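Local coordinates for SJCHGC06286 protein (Schistosoma japonicum, PDB 3QBR) that probably acts as a Bcl-2-family regulator of apoptosis that binds BH domains of partner proteins, the present chain being its soluble helical part without the C-terminal membrane helix, at residues F17-H26 with Q146-D157; L65-N73 with V123-I131. All coordinates share one frame; numbering follows the deposited sequence.

Interaction 1 (F17-H26 with Q146-D157); sequences FRLQTSTLCH and QMLIKTTSQYSD
Residues 17-26 and 146-157 form a partly buried helix-helix contact, in which the N-terminal helix 17-31 lies against the late helix 142-159; the segment axes approach to 8.7 Å and their N-to-C directions differ by 140°. The backbones come close at Ser22 and Ser153, whose CA atoms are 5.3 Å apart, and equally at Arg18 and Asp157, then diverge toward Cys25 and Ile149. Two serines face each other here, consistent with the close approach. Ser153 OG, placed beside its own backbone N, donates back to Ile149 O, a carbonyl that also accepts Ser153 N from the other face of its plane. The hydroxyl proton is thus used within its own helix, and no hydrogen bond crosses the interface. A Bcl-2 bundle is built round a mostly apolar central helix flanked by amphipathic ones; helix 119-137 is probably that central helix, paired with 142-159, and 17-31 packs along this pair. Toward the start of helix 17-31, Arg18 bends at chi3 (46°) to bring NH1 within 3.2 Å of Asp157 OD2, a salt bridge whose guanidinium and carboxylate planes stand 86° apart. Asp157 OD1 meets the edge of the Phe17 ring, 3.5 Å from Phe17 CD2, and has a weak, long ion pair with Lys161. Trp170 lies nearly parallel to the Phe17 ring. At the far end Ile149 CG2 makes a CH-pi contact over one face of the His26 ring, 4.1 Å from its centroid, while Gln146 OE1 comes in the ring plane to within 3.5 Å of His26 CE1; Leu45 of helix 35-48 also touches this imidazole.

Interaction 2 (L65-N73 with V123-I131); sequences LLQLVGDFN and VAMFAFLRI
Phe72 and Val69 of helix 58-79 close on Ala127 of helix 119-137, the tight part of a buried contact in which the axes of 65-73 and 123-131 are inclined at 76°. Ala127 CB makes a CH-pi contact over one face of the Phe72 ring, 3.8 Å from its centroid, and lies 3.5 Å from Val69 CG1; the alanine is small enough for Val69 CA and Ala127 CA to come within 5.3 Å. Phe72 reaches across with CG anti to its backbone N (chi1 177°), which also brings CE1 to 3.7 Å from Ala124 CB. Further back, Leu65 CD1 stands above the centre of the Phe126 ring, 8° off its normal. The looser, polar side is at Asn73 and Arg130, both partly exposed. Here a water donates to Asn73 OD1 and Ala127 O (2.7 Å each) and accepts from Arg130 NE in the guanidinium plane. Phe72, Ala124 and Phe128 also pack on a chain of another protein, an aromatic side chain of which is hydrogen-bonded to Asp71 OD2, consistent with the groove in which Bcl-2 proteins hold BH3 helices. With one water in place of any direct hydrogen bond, the polar tie between the helices is indirect, and their close approach rests on Ala127 against Phe72 and Val69.

How the interactions relate
From the N terminus, the chain enters helix 17-31, one half of interaction 1, whose partner helix 142-159 comes only near the end, so that contact closes a loop with 119 residues between its segments. Nested within that loop, interaction 2 joins helix 58-79 to helix 119-137, with 49 residues between its segments. The centres of interaction 1 and interaction 2 are about 15 Å apart. They lie on opposite sides of the chain's centre. Helices 119-137 and 142-159 are consecutive and pack directly, Leu129 CD1 lying 3.7 Å from Leu148 CB, while Cys25 SG meets Phe126 CE1 at 3.8 Å. Helix 119-137 thereby links both contacts, and helix 17-31 also meets helix 58-79 directly, Phe28 against Val69.

Interaction 1 (F17-H26 with Q146-D157)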
loop_
_atom_site.group_PDB
_atom_site.type_symbol
_atom_site.label_atom_id
_atom_site.label_comp_id
_atom_site.label_asym_id
_atom_site.label_seq_id
_atom_site.Cartn_x
_atom_site.Cartn_y
_atom_site.Cartn_z
ATOM N N PHE A 17 14.474 6.498 6.824
ATOM C CA PHE A 17 13.035 6.231 6.827
ATOM C C PHE A 17 12.556 5.702 5.479
ATOM O O PHE A 17 11.802 4.739 5.420
ATOM C CB PHE A 17 12.234 7.472 7.271
ATOM C CG PHE A 17 10.736 7.257 7.324
ATOM C CD1 PHE A 17 10.129 6.766 8.473
ATOM C CD2 PHE A 17 9.937 7.572 6.230
ATOM C CE1 PHE A 17 8.732 6.568 8.526
ATOM C CE2 PHE A 17 8.545 7.386 6.264
ATOM C CZ PHE A 17 7.942 6.879 7.410
ATOM N N ARG A 18 13.013 6.307 4.394
ATOM C CA ARG A 18 12.595 5.835 3.085
ATOM C C ARG A 18 12.974 4.391 2.856
ATOM O O ARG A 18 12.274 3.676 2.154
ATOM C CB ARG A 18 13.193 6.662 1.958
ATOM C CG ARG A 18 12.612 6.273 0.608
ATOM C CD ARG A 18 13.203 7.066 -0.541
ATOM N NE ARG A 18 14.654 7.129 -0.425
ATOM C CZ ARG A 18 15.318 8.212 -0.033
ATOM N NH1 ARG A 18 14.652 9.326 0.252
ATOM N NH2 ARG A 18 16.644 8.182 0.068
ATOM N N LEU A 19 14.096 3.962 3.420
ATOM C CA LEU A 19 14.598 2.612 3.168
ATOM C C LEU A 19 13.866 1.610 4.050
ATOM O O LEU A 19 13.522 0.501 3.639
ATOM C CB LEU A 19 16.081 2.564 3.482
ATOM C CG LEU A 19 16.732 1.214 3.210
ATOM C CD1 LEU A 19 16.438 0.731 1.786
ATOM C CD2 LEU A 19 18.220 1.332 3.455
ATOM N N GLN A 20 13.647 2.024 5.286
ATOM C CA GLN A 20 12.803 1.292 6.198
ATOM C C GLN A 20 11.412 1.087 5.572
ATOM O O GLN A 20 10.933 -0.043 5.489
ATOM C CB GLN A 20 12.723 2.054 7.520
ATOM C CG GLN A 20 12.191 1.279 8.705
ATOM C CD GLN A 20 12.180 2.119 9.981
ATOM O OE1 GLN A 20 13.187 2.734 10.338
ATOM N NE2 GLN A 20 11.039 2.143 10.673
ATOM N N THR A 21 10.770 2.154 5.093
ATOM C CA THR A 21 9.383 2.012 4.645
ATOM C C THR A 21 9.290 1.127 3.409
ATOM O O THR A 21 8.355 0.342 3.240
ATOM C CB THR A 21 8.661 3.366 4.394
ATOM O OG1 THR A 21 8.809 3.742 3.033
ATOM C CG2 THR A 21 9.211 4.460 5.275
ATOM N N SER A 22 10.271 1.254 2.544
ATOM C CA SER A 22 10.401 0.364 1.398
ATOM C C SER A 22 10.411 -1.127 1.809
ATOM O O SER A 22 9.640 -1.941 1.285
ATOM C CB SER A 22 11.671 0.738 0.611
ATOM O OG SER A 22 11.862 -0.126 -0.482
ATOM N N THR A 23 11.271 -1.469 2.763
ATOM C CA THR A 23 11.399 -2.845 3.239
ATOM C C THR A 23 10.074 -3.381 3.793
ATOM O O THR A 23 9.768 -4.572 3.665
ATOM C CB THR A 23 12.515 -2.978 4.323
ATOM O OG1 THR A 23 13.787 -2.584 3.791
ATOM C CG2 THR A 23 12.594 -4.393 4.829
ATOM N N LEU A 24 9.287 -2.502 4.413
ATOM C CA LEU A 24 7.994 -2.925 4.958
ATOM C C LEU A 24 7.023 -3.292 3.854
ATOM O O LEU A 24 6.263 -4.255 3.983
ATOM C CB LEU A 24 7.376 -1.839 5.807
ATOM C CG LEU A 24 7.449 -2.037 7.308
ATOM C CD1 LEU A 24 6.781 -0.823 7.973
ATOM C CD2 LEU A 24 6.774 -3.360 7.702
ATOM N N CYS A 25 7.052 -2.520 2.769
ATOM C CA CYS A 25 6.177 -2.812 1.644
ATOM C C CYS A 25 6.464 -4.165 1.061
ATOM O O CYS A 25 5.538 -4.968 0.928
ATOM C CB CYS A 25 6.290 -1.765 0.548
ATOM S SG CYS A 25 5.620 -0.232 1.086
ATOM N N HIS A 26 7.732 -4.406 0.692
ATOM C CA HIS A 26 8.159 -5.747 0.248
ATOM C C HIS A 26 7.683 -6.883 1.187
ATOM O O HIS A 26 6.936 -7.769 0.771
ATOM C CB HIS A 26 9.672 -5.800 0.012
ATOM C CG HIS A 26 10.135 -4.927 -1.110
ATOM N ND1 HIS A 26 9.762 -5.139 -2.420
ATOM C CD2 HIS A 26 10.934 -3.837 -1.124
ATOM C CE1 HIS A 26 10.311 -4.218 -3.192
ATOM N NE2 HIS A 26 11.030 -3.417 -2.429
ATOM N N GLN A 146 7.416 -2.652 -9.318
ATOM C CA GLN A 146 8.543 -2.037 -8.632
ATOM C C GLN A 146 8.388 -0.541 -8.614
ATOM O O GLN A 146 8.903 0.142 -7.730
ATOM C CB GLN A 146 9.875 -2.410 -9.292
ATOM C CG GLN A 146 10.375 -3.820 -8.951
ATOM C CD GLN A 146 10.233 -4.183 -7.460
ATOM O OE1 GLN A 146 10.612 -3.400 -6.571
ATOM N NE2 GLN A 146 9.695 -5.387 -7.188
ATOM N N MET A 147 7.687 -0.012 -9.605
ATOM C CA MET A 147 7.488 1.430 -9.659
ATOM C C MET A 147 6.536 1.865 -8.532
ATOM O O MET A 147 6.853 2.764 -7.750
ATOM C CB MET A 147 6.963 1.825 -11.028
ATOM C CG MET A 147 6.931 3.331 -11.262
ATOM S SD MET A 147 5.321 4.002 -10.843
ATOM C CE MET A 147 4.352 3.161 -12.108
ATOM N N LEU A 148 5.390 1.197 -8.428
ATOM C CA LEU A 148 4.436 1.499 -7.371
ATOM C C LEU A 148 5.098 1.459 -5.993
ATOM O O LEU A 148 4.935 2.377 -5.178
ATOM C CB LEU A 148 3.257 0.524 -7.405
ATOM C CG LEU A 148 2.267 0.716 -8.544
ATOM C CD1 LEU A 148 1.186 -0.361 -8.500
ATOM C CD2 LEU A 148 1.640 2.124 -8.392
ATOM N N ILE A 149 5.852 0.391 -5.738
ATOM C CA ILE A 149 6.522 0.242 -4.453
ATOM C C ILE A 149 7.524 1.367 -4.193
ATOM O O ILE A 149 7.633 1.851 -3.074
ATOM C CB ILE A 149 7.215 -1.107 -4.343
ATOM C CG1 ILE A 149 6.173 -2.219 -4.291
ATOM C CG2 ILE A 149 8.055 -1.143 -3.099
ATOM C CD1 ILE A 149 6.786 -3.600 -4.447
ATOM N N LYS A 150 8.235 1.806 -5.223
ATOM C CA LYS A 150 9.208 2.887 -5.044
ATOM C C LYS A 150 8.522 4.223 -4.790
ATOM O O LYS A 150 8.985 5.016 -3.959
ATOM C CB LYS A 150 10.132 3.002 -6.253
ATOM C CG LYS A 150 11.202 4.038 -6.096
ATOM C CD LYS A 150 11.942 4.224 -7.420
ATOM C CE LYS A 150 13.190 5.092 -7.289
ATOM N NZ LYS A 150 13.804 5.335 -8.630
ATOM N N THR A 151 7.419 4.459 -5.505
ATOM C CA THR A 151 6.658 5.692 -5.374
ATOM C C THR A 151 6.004 5.773 -3.998
ATOM O O THR A 151 6.111 6.798 -3.317
ATOM C CB THR A 151 5.613 5.824 -6.492
ATOM O OG1 THR A 151 6.295 5.956 -7.741
ATOM C CG2 THR A 151 4.755 7.033 -6.277
ATOM N N THR A 152 5.342 4.701 -3.572
ATOM C CA THR A 152 4.885 4.634 -2.183
ATOM C C THR A 152 5.999 5.032 -1.177
ATOM O O THR A 152 5.753 5.767 -0.219
ATOM C CB THR A 152 4.371 3.249 -1.858
ATOM O OG1 THR A 152 3.469 2.848 -2.883
ATOM C CG2 THR A 152 3.668 3.217 -0.504
ATOM N N SER A 153 7.225 4.565 -1.410
ATOM C CA SER A 153 8.351 4.870 -0.520
ATOM C C SER A 153 8.742 6.336 -0.488
ATOM O O SER A 153 8.910 6.888 0.602
ATOM C CB SER A 153 9.589 4.036 -0.875
ATOM O OG SER A 153 9.389 2.672 -0.538
ATOM N N GLN A 154 8.922 6.952 -1.662
ATOM C CA GLN A 154 9.226 8.389 -1.726
ATOM C C GLN A 154 8.120 9.228 -1.083
ATOM O O GLN A 154 8.390 10.091 -0.261
ATOM C CB GLN A 154 9.419 8.868 -3.165
ATOM C CG GLN A 154 10.662 8.374 -3.844
ATOM C CD GLN A 154 10.469 8.258 -5.347
ATOM O OE1 GLN A 154 9.482 8.755 -5.900
ATOM N NE2 GLN A 154 11.404 7.591 -6.014
ATOM N N TYR A 155 6.877 8.955 -1.467
ATOM C CA TYR A 155 5.729 9.732 -1.025
ATOM C C TYR A 155 5.653 9.682 0.475
ATOM O O TYR A 155 5.407 10.704 1.129
ATOM C CB TYR A 155 4.422 9.201 -1.633
ATOM C CG TYR A 155 3.221 10.059 -1.297
ATOM C CD1 TYR A 155 2.462 9.821 -0.154
ATOM C CD2 TYR A 155 2.864 11.135 -2.113
ATOM C CE1 TYR A 155 1.366 10.626 0.166
ATOM C CE2 TYR A 155 1.769 11.934 -1.821
ATOM C CZ TYR A 155 1.019 11.683 -0.676
ATOM O OH TYR A 155 -0.075 12.489 -0.393
ATOM N N SER A 156 5.869 8.492 1.017
ATOM C CA SER A 156 5.916 8.318 2.468
ATOM C C SER A 156 6.953 9.209 3.148
ATOM O O SER A 156 6.730 9.720 4.247
ATOM C CB SER A 156 6.219 6.862 2.822
ATOM O OG SER A 156 5.020 6.128 2.989
ATOM N N ASP A 157 8.091 9.370 2.486
ATOM C CA ASP A 157 9.232 10.048 3.080
ATOM C C ASP A 157 9.010 11.547 2.960
ATOM O O ASP A 157 9.546 12.344 3.723
ATOM C CB ASP A 157 10.509 9.623 2.349
ATOM C CG ASP A 157 11.782 10.036 3.078
ATOM O OD1 ASP A 157 11.873 9.826 4.312
ATOM O OD2 ASP A 157 12.702 10.554 2.404
#

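Interaction 2 (L65-N73 with V123-I131)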
loop_
_atom_site.group_PDB
_atom_site.type_symbol
_atom_site.label_atom_id
_atom_site.label_comp_id
_atom_site.label_asym_id
_atom_site.label_seq_id
_atom_site.Cartn_x
_atom_site.Cartn_y
_atom_site.Cartn_z
ATOM N N LEU A 65 -0.423 -5.122 10.321
ATOM C CA LEU A 65 -0.902 -4.715 9.002
ATOM C C LEU A 65 -1.797 -5.768 8.359
ATOM O O LEU A 65 -2.712 -5.435 7.609
ATOM C CB LEU A 65 0.261 -4.410 8.078
ATOM C CG LEU A 65 0.768 -2.997 8.139
ATOM C CD1 LEU A 65 1.979 -2.939 7.250
ATOM C CD2 LEU A 65 -0.339 -2.037 7.659
ATOM N N LEU A 66 -1.510 -7.038 8.632
ATOM C CA LEU A 66 -2.302 -8.120 8.063
ATOM C C LEU A 66 -3.672 -8.072 8.705
ATOM O O LEU A 66 -4.696 -8.168 8.029
ATOM C CB LEU A 66 -1.647 -9.508 8.247
ATOM C CG LEU A 66 -0.419 -9.827 7.372
ATOM C CD1 LEU A 66 0.342 -11.002 7.930
ATOM C CD2 LEU A 66 -0.764 -10.091 5.939
ATOM N N GLN A 67 -3.696 -7.906 10.017
ATOM C CA GLN A 67 -4.978 -7.782 10.677
ATOM C C GLN A 67 -5.774 -6.589 10.120
ATOM O O GLN A 67 -6.934 -6.735 9.760
ATOM C CB GLN A 67 -4.787 -7.673 12.173
ATOM C CG GLN A 67 -6.094 -7.479 12.933
ATOM C CD GLN A 67 -5.835 -6.924 14.312
ATOM O OE1 GLN A 67 -5.292 -7.618 15.167
ATOM N NE2 GLN A 67 -6.178 -5.646 14.523
ATOM N N LEU A 68 -5.116 -5.439 9.999
ATOM C CA LEU A 68 -5.753 -4.178 9.634
ATOM C C LEU A 68 -6.104 -4.066 8.148
ATOM O O LEU A 68 -7.086 -3.422 7.800
ATOM C CB LEU A 68 -4.859 -2.995 10.044
ATOM C CG LEU A 68 -4.639 -2.718 11.538
ATOM C CD1 LEU A 68 -3.507 -1.709 11.739
ATOM C CD2 LEU A 68 -5.895 -2.221 12.217
ATOM N N VAL A 69 -5.287 -4.644 7.273
ATOM C CA VAL A 69 -5.605 -4.719 5.851
ATOM C C VAL A 69 -6.725 -5.761 5.681
ATOM O O VAL A 69 -7.513 -5.727 4.729
ATOM C CB VAL A 69 -4.368 -5.088 5.037
ATOM C CG1 VAL A 69 -4.745 -5.484 3.600
ATOM C CG2 VAL A 69 -3.399 -3.914 5.020
ATOM N N GLY A 70 -6.810 -6.677 6.640
ATOM C CA GLY A 70 -7.908 -7.620 6.662
ATOM C C GLY A 70 -9.206 -6.875 6.937
ATOM O O GLY A 70 -10.211 -7.091 6.248
ATOM N N ASP A 71 -9.177 -6.001 7.949
ATOM C CA ASP A 71 -10.310 -5.142 8.265
ATOM C C ASP A 71 -10.700 -4.405 7.009
ATOM O O ASP A 71 -11.878 -4.361 6.650
ATOM C CB ASP A 71 -9.958 -4.129 9.354
ATOM C CG ASP A 71 -9.816 -4.762 10.741
ATOM O OD1 ASP A 71 -10.434 -5.821 11.006
ATOM O OD2 ASP A 71 -9.087 -4.177 11.575
ATOM N N PHE A 72 -9.705 -3.840 6.331
ATOM C CA PHE A 72 -9.960 -3.051 5.131
ATOM C C PHE A 72 -10.591 -3.876 4.017
ATOM O O PHE A 72 -11.542 -3.433 3.388
ATOM C CB PHE A 72 -8.673 -2.373 4.632
ATOM C CG PHE A 72 -8.838 -1.607 3.354
ATOM C CD1 PHE A 72 -8.838 -0.227 3.360
ATOM C CD2 PHE A 72 -8.959 -2.263 2.148
ATOM C CE1 PHE A 72 -8.979 0.501 2.186
ATOM C CE2 PHE A 72 -9.096 -1.540 0.947
ATOM C CZ PHE A 72 -9.100 -0.159 0.972
ATOM N N ASN A 73 -10.058 -5.069 3.756
ATOM C CA ASN A 73 -10.524 -5.851 2.613
ATOM C C ASN A 73 -11.973 -6.234 2.810
ATOM O O ASN A 73 -12.823 -6.013 1.956
ATOM C CB ASN A 73 -9.672 -7.114 2.421
ATOM C CG ASN A 73 -8.357 -6.832 1.708
ATOM O OD1 ASN A 73 -8.192 -5.806 1.055
ATOM N ND2 ASN A 73 -7.409 -7.746 1.844
ATOM N N VAL A 123 -2.955 2.462 6.544
ATOM C CA VAL A 123 -3.455 1.121 6.264
ATOM C C VAL A 123 -4.078 1.013 4.884
ATOM O O VAL A 123 -3.776 0.101 4.104
ATOM C CB VAL A 123 -4.531 0.715 7.275
ATOM C CG1 VAL A 123 -5.324 -0.434 6.727
ATOM C CG2 VAL A 123 -3.904 0.356 8.611
ATOM N N ALA A 124 -4.961 1.951 4.584
ATOM C CA ALA A 124 -5.619 1.959 3.292
ATOM C C ALA A 124 -4.610 2.048 2.144
ATOM O O ALA A 124 -4.849 1.519 1.075
ATOM C CB ALA A 124 -6.633 3.101 3.229
ATOM N N MET A 125 -3.487 2.718 2.357
ATOM C CA MET A 125 -2.436 2.793 1.329
ATOM C C MET A 125 -1.764 1.423 1.074
ATOM O O MET A 125 -1.503 1.056 -0.070
ATOM C CB MET A 125 -1.386 3.834 1.725
ATOM C CG MET A 125 -0.183 3.910 0.807
ATOM S SD MET A 125 1.141 4.994 1.394
ATOM C CE MET A 125 1.370 4.401 3.057
ATOM N N PHE A 126 -1.494 0.668 2.138
ATOM C CA PHE A 126 -0.970 -0.680 1.963
ATOM C C PHE A 126 -1.987 -1.631 1.344
ATOM O O PHE A 126 -1.620 -2.473 0.520
ATOM C CB PHE A 126 -0.468 -1.276 3.283
ATOM C CG PHE A 126 0.791 -0.625 3.811
ATOM C CD1 PHE A 126 2.048 -1.133 3.481
ATOM C CD2 PHE A 126 0.722 0.494 4.642
ATOM C CE1 PHE A 126 3.235 -0.537 3.972
ATOM C CE2 PHE A 126 1.894 1.098 5.135
ATOM C CZ PHE A 126 3.161 0.576 4.801
ATOM N N ALA A 127 -3.252 -1.529 1.747
ATOM C CA ALA A 127 -4.234 -2.493 1.257
ATOM C C ALA A 127 -4.462 -2.279 -0.238
ATOM O O ALA A 127 -4.600 -3.245 -1.022
ATOM C CB ALA A 127 -5.524 -2.407 2.032
ATOM N N PHE A 128 -4.445 -1.006 -0.629
ATOM C CA PHE A 128 -4.630 -0.636 -2.019
ATOM C C PHE A 128 -3.434 -0.971 -2.886
ATOM O O PHE A 128 -3.591 -1.487 -3.993
ATOM C CB PHE A 128 -4.896 0.856 -2.136
ATOM C CG PHE A 128 -5.298 1.303 -3.516
ATOM C CD1 PHE A 128 -6.431 0.794 -4.124
ATOM C CD2 PHE A 128 -4.579 2.279 -4.173
ATOM C CE1 PHE A 128 -6.816 1.238 -5.393
ATOM C CE2 PHE A 128 -4.967 2.739 -5.432
ATOM C CZ PHE A 128 -6.078 2.210 -6.040
ATOM N N LEU A 129 -2.245 -0.622 -2.408
ATOM C CA LEU A 129 -0.997 -0.980 -3.103
ATOM C C LEU A 129 -0.933 -2.499 -3.357
ATOM O O LEU A 129 -0.585 -2.940 -4.448
ATOM C CB LEU A 129 0.207 -0.508 -2.293
ATOM C CG LEU A 129 1.622 -0.914 -2.707
ATOM C CD1 LEU A 129 2.112 -0.198 -3.991
ATOM C CD2 LEU A 129 2.558 -0.645 -1.519
ATOM N N ARG A 130 -1.326 -3.286 -2.358
ATOM C CA ARG A 130 -1.439 -4.743 -2.503
ATOM C C ARG A 130 -2.334 -5.143 -3.667
ATOM O O ARG A 130 -2.001 -6.026 -4.463
ATOM C CB ARG A 130 -2.022 -5.353 -1.233
ATOM C CG ARG A 130 -1.924 -6.838 -1.198
ATOM C CD ARG A 130 -2.530 -7.419 0.077
ATOM N NE ARG A 130 -3.925 -7.707 -0.205
ATOM C CZ ARG A 130 -4.415 -8.923 -0.395
ATOM N NH1 ARG A 130 -3.630 -9.985 -0.280
ATOM N NH2 ARG A 130 -5.699 -9.075 -0.676
ATOM N N ILE A 131 -3.482 -4.482 -3.741
ATOM C CA ILE A 131 -4.514 -4.797 -4.710
ATOM C C ILE A 131 -3.998 -4.499 -6.109
ATOM O O ILE A 131 -4.150 -5.307 -7.017
ATOM C CB ILE A 131 -5.814 -4.019 -4.371
ATOM C CG1 ILE A 131 -6.628 -4.813 -3.353
ATOM C CG2 ILE A 131 -6.626 -3.708 -5.620
ATOM C CD1 ILE A 131 -7.522 -3.955 -2.479
HETATM O O HOH W 1 -5.661 -5.423 0.124
#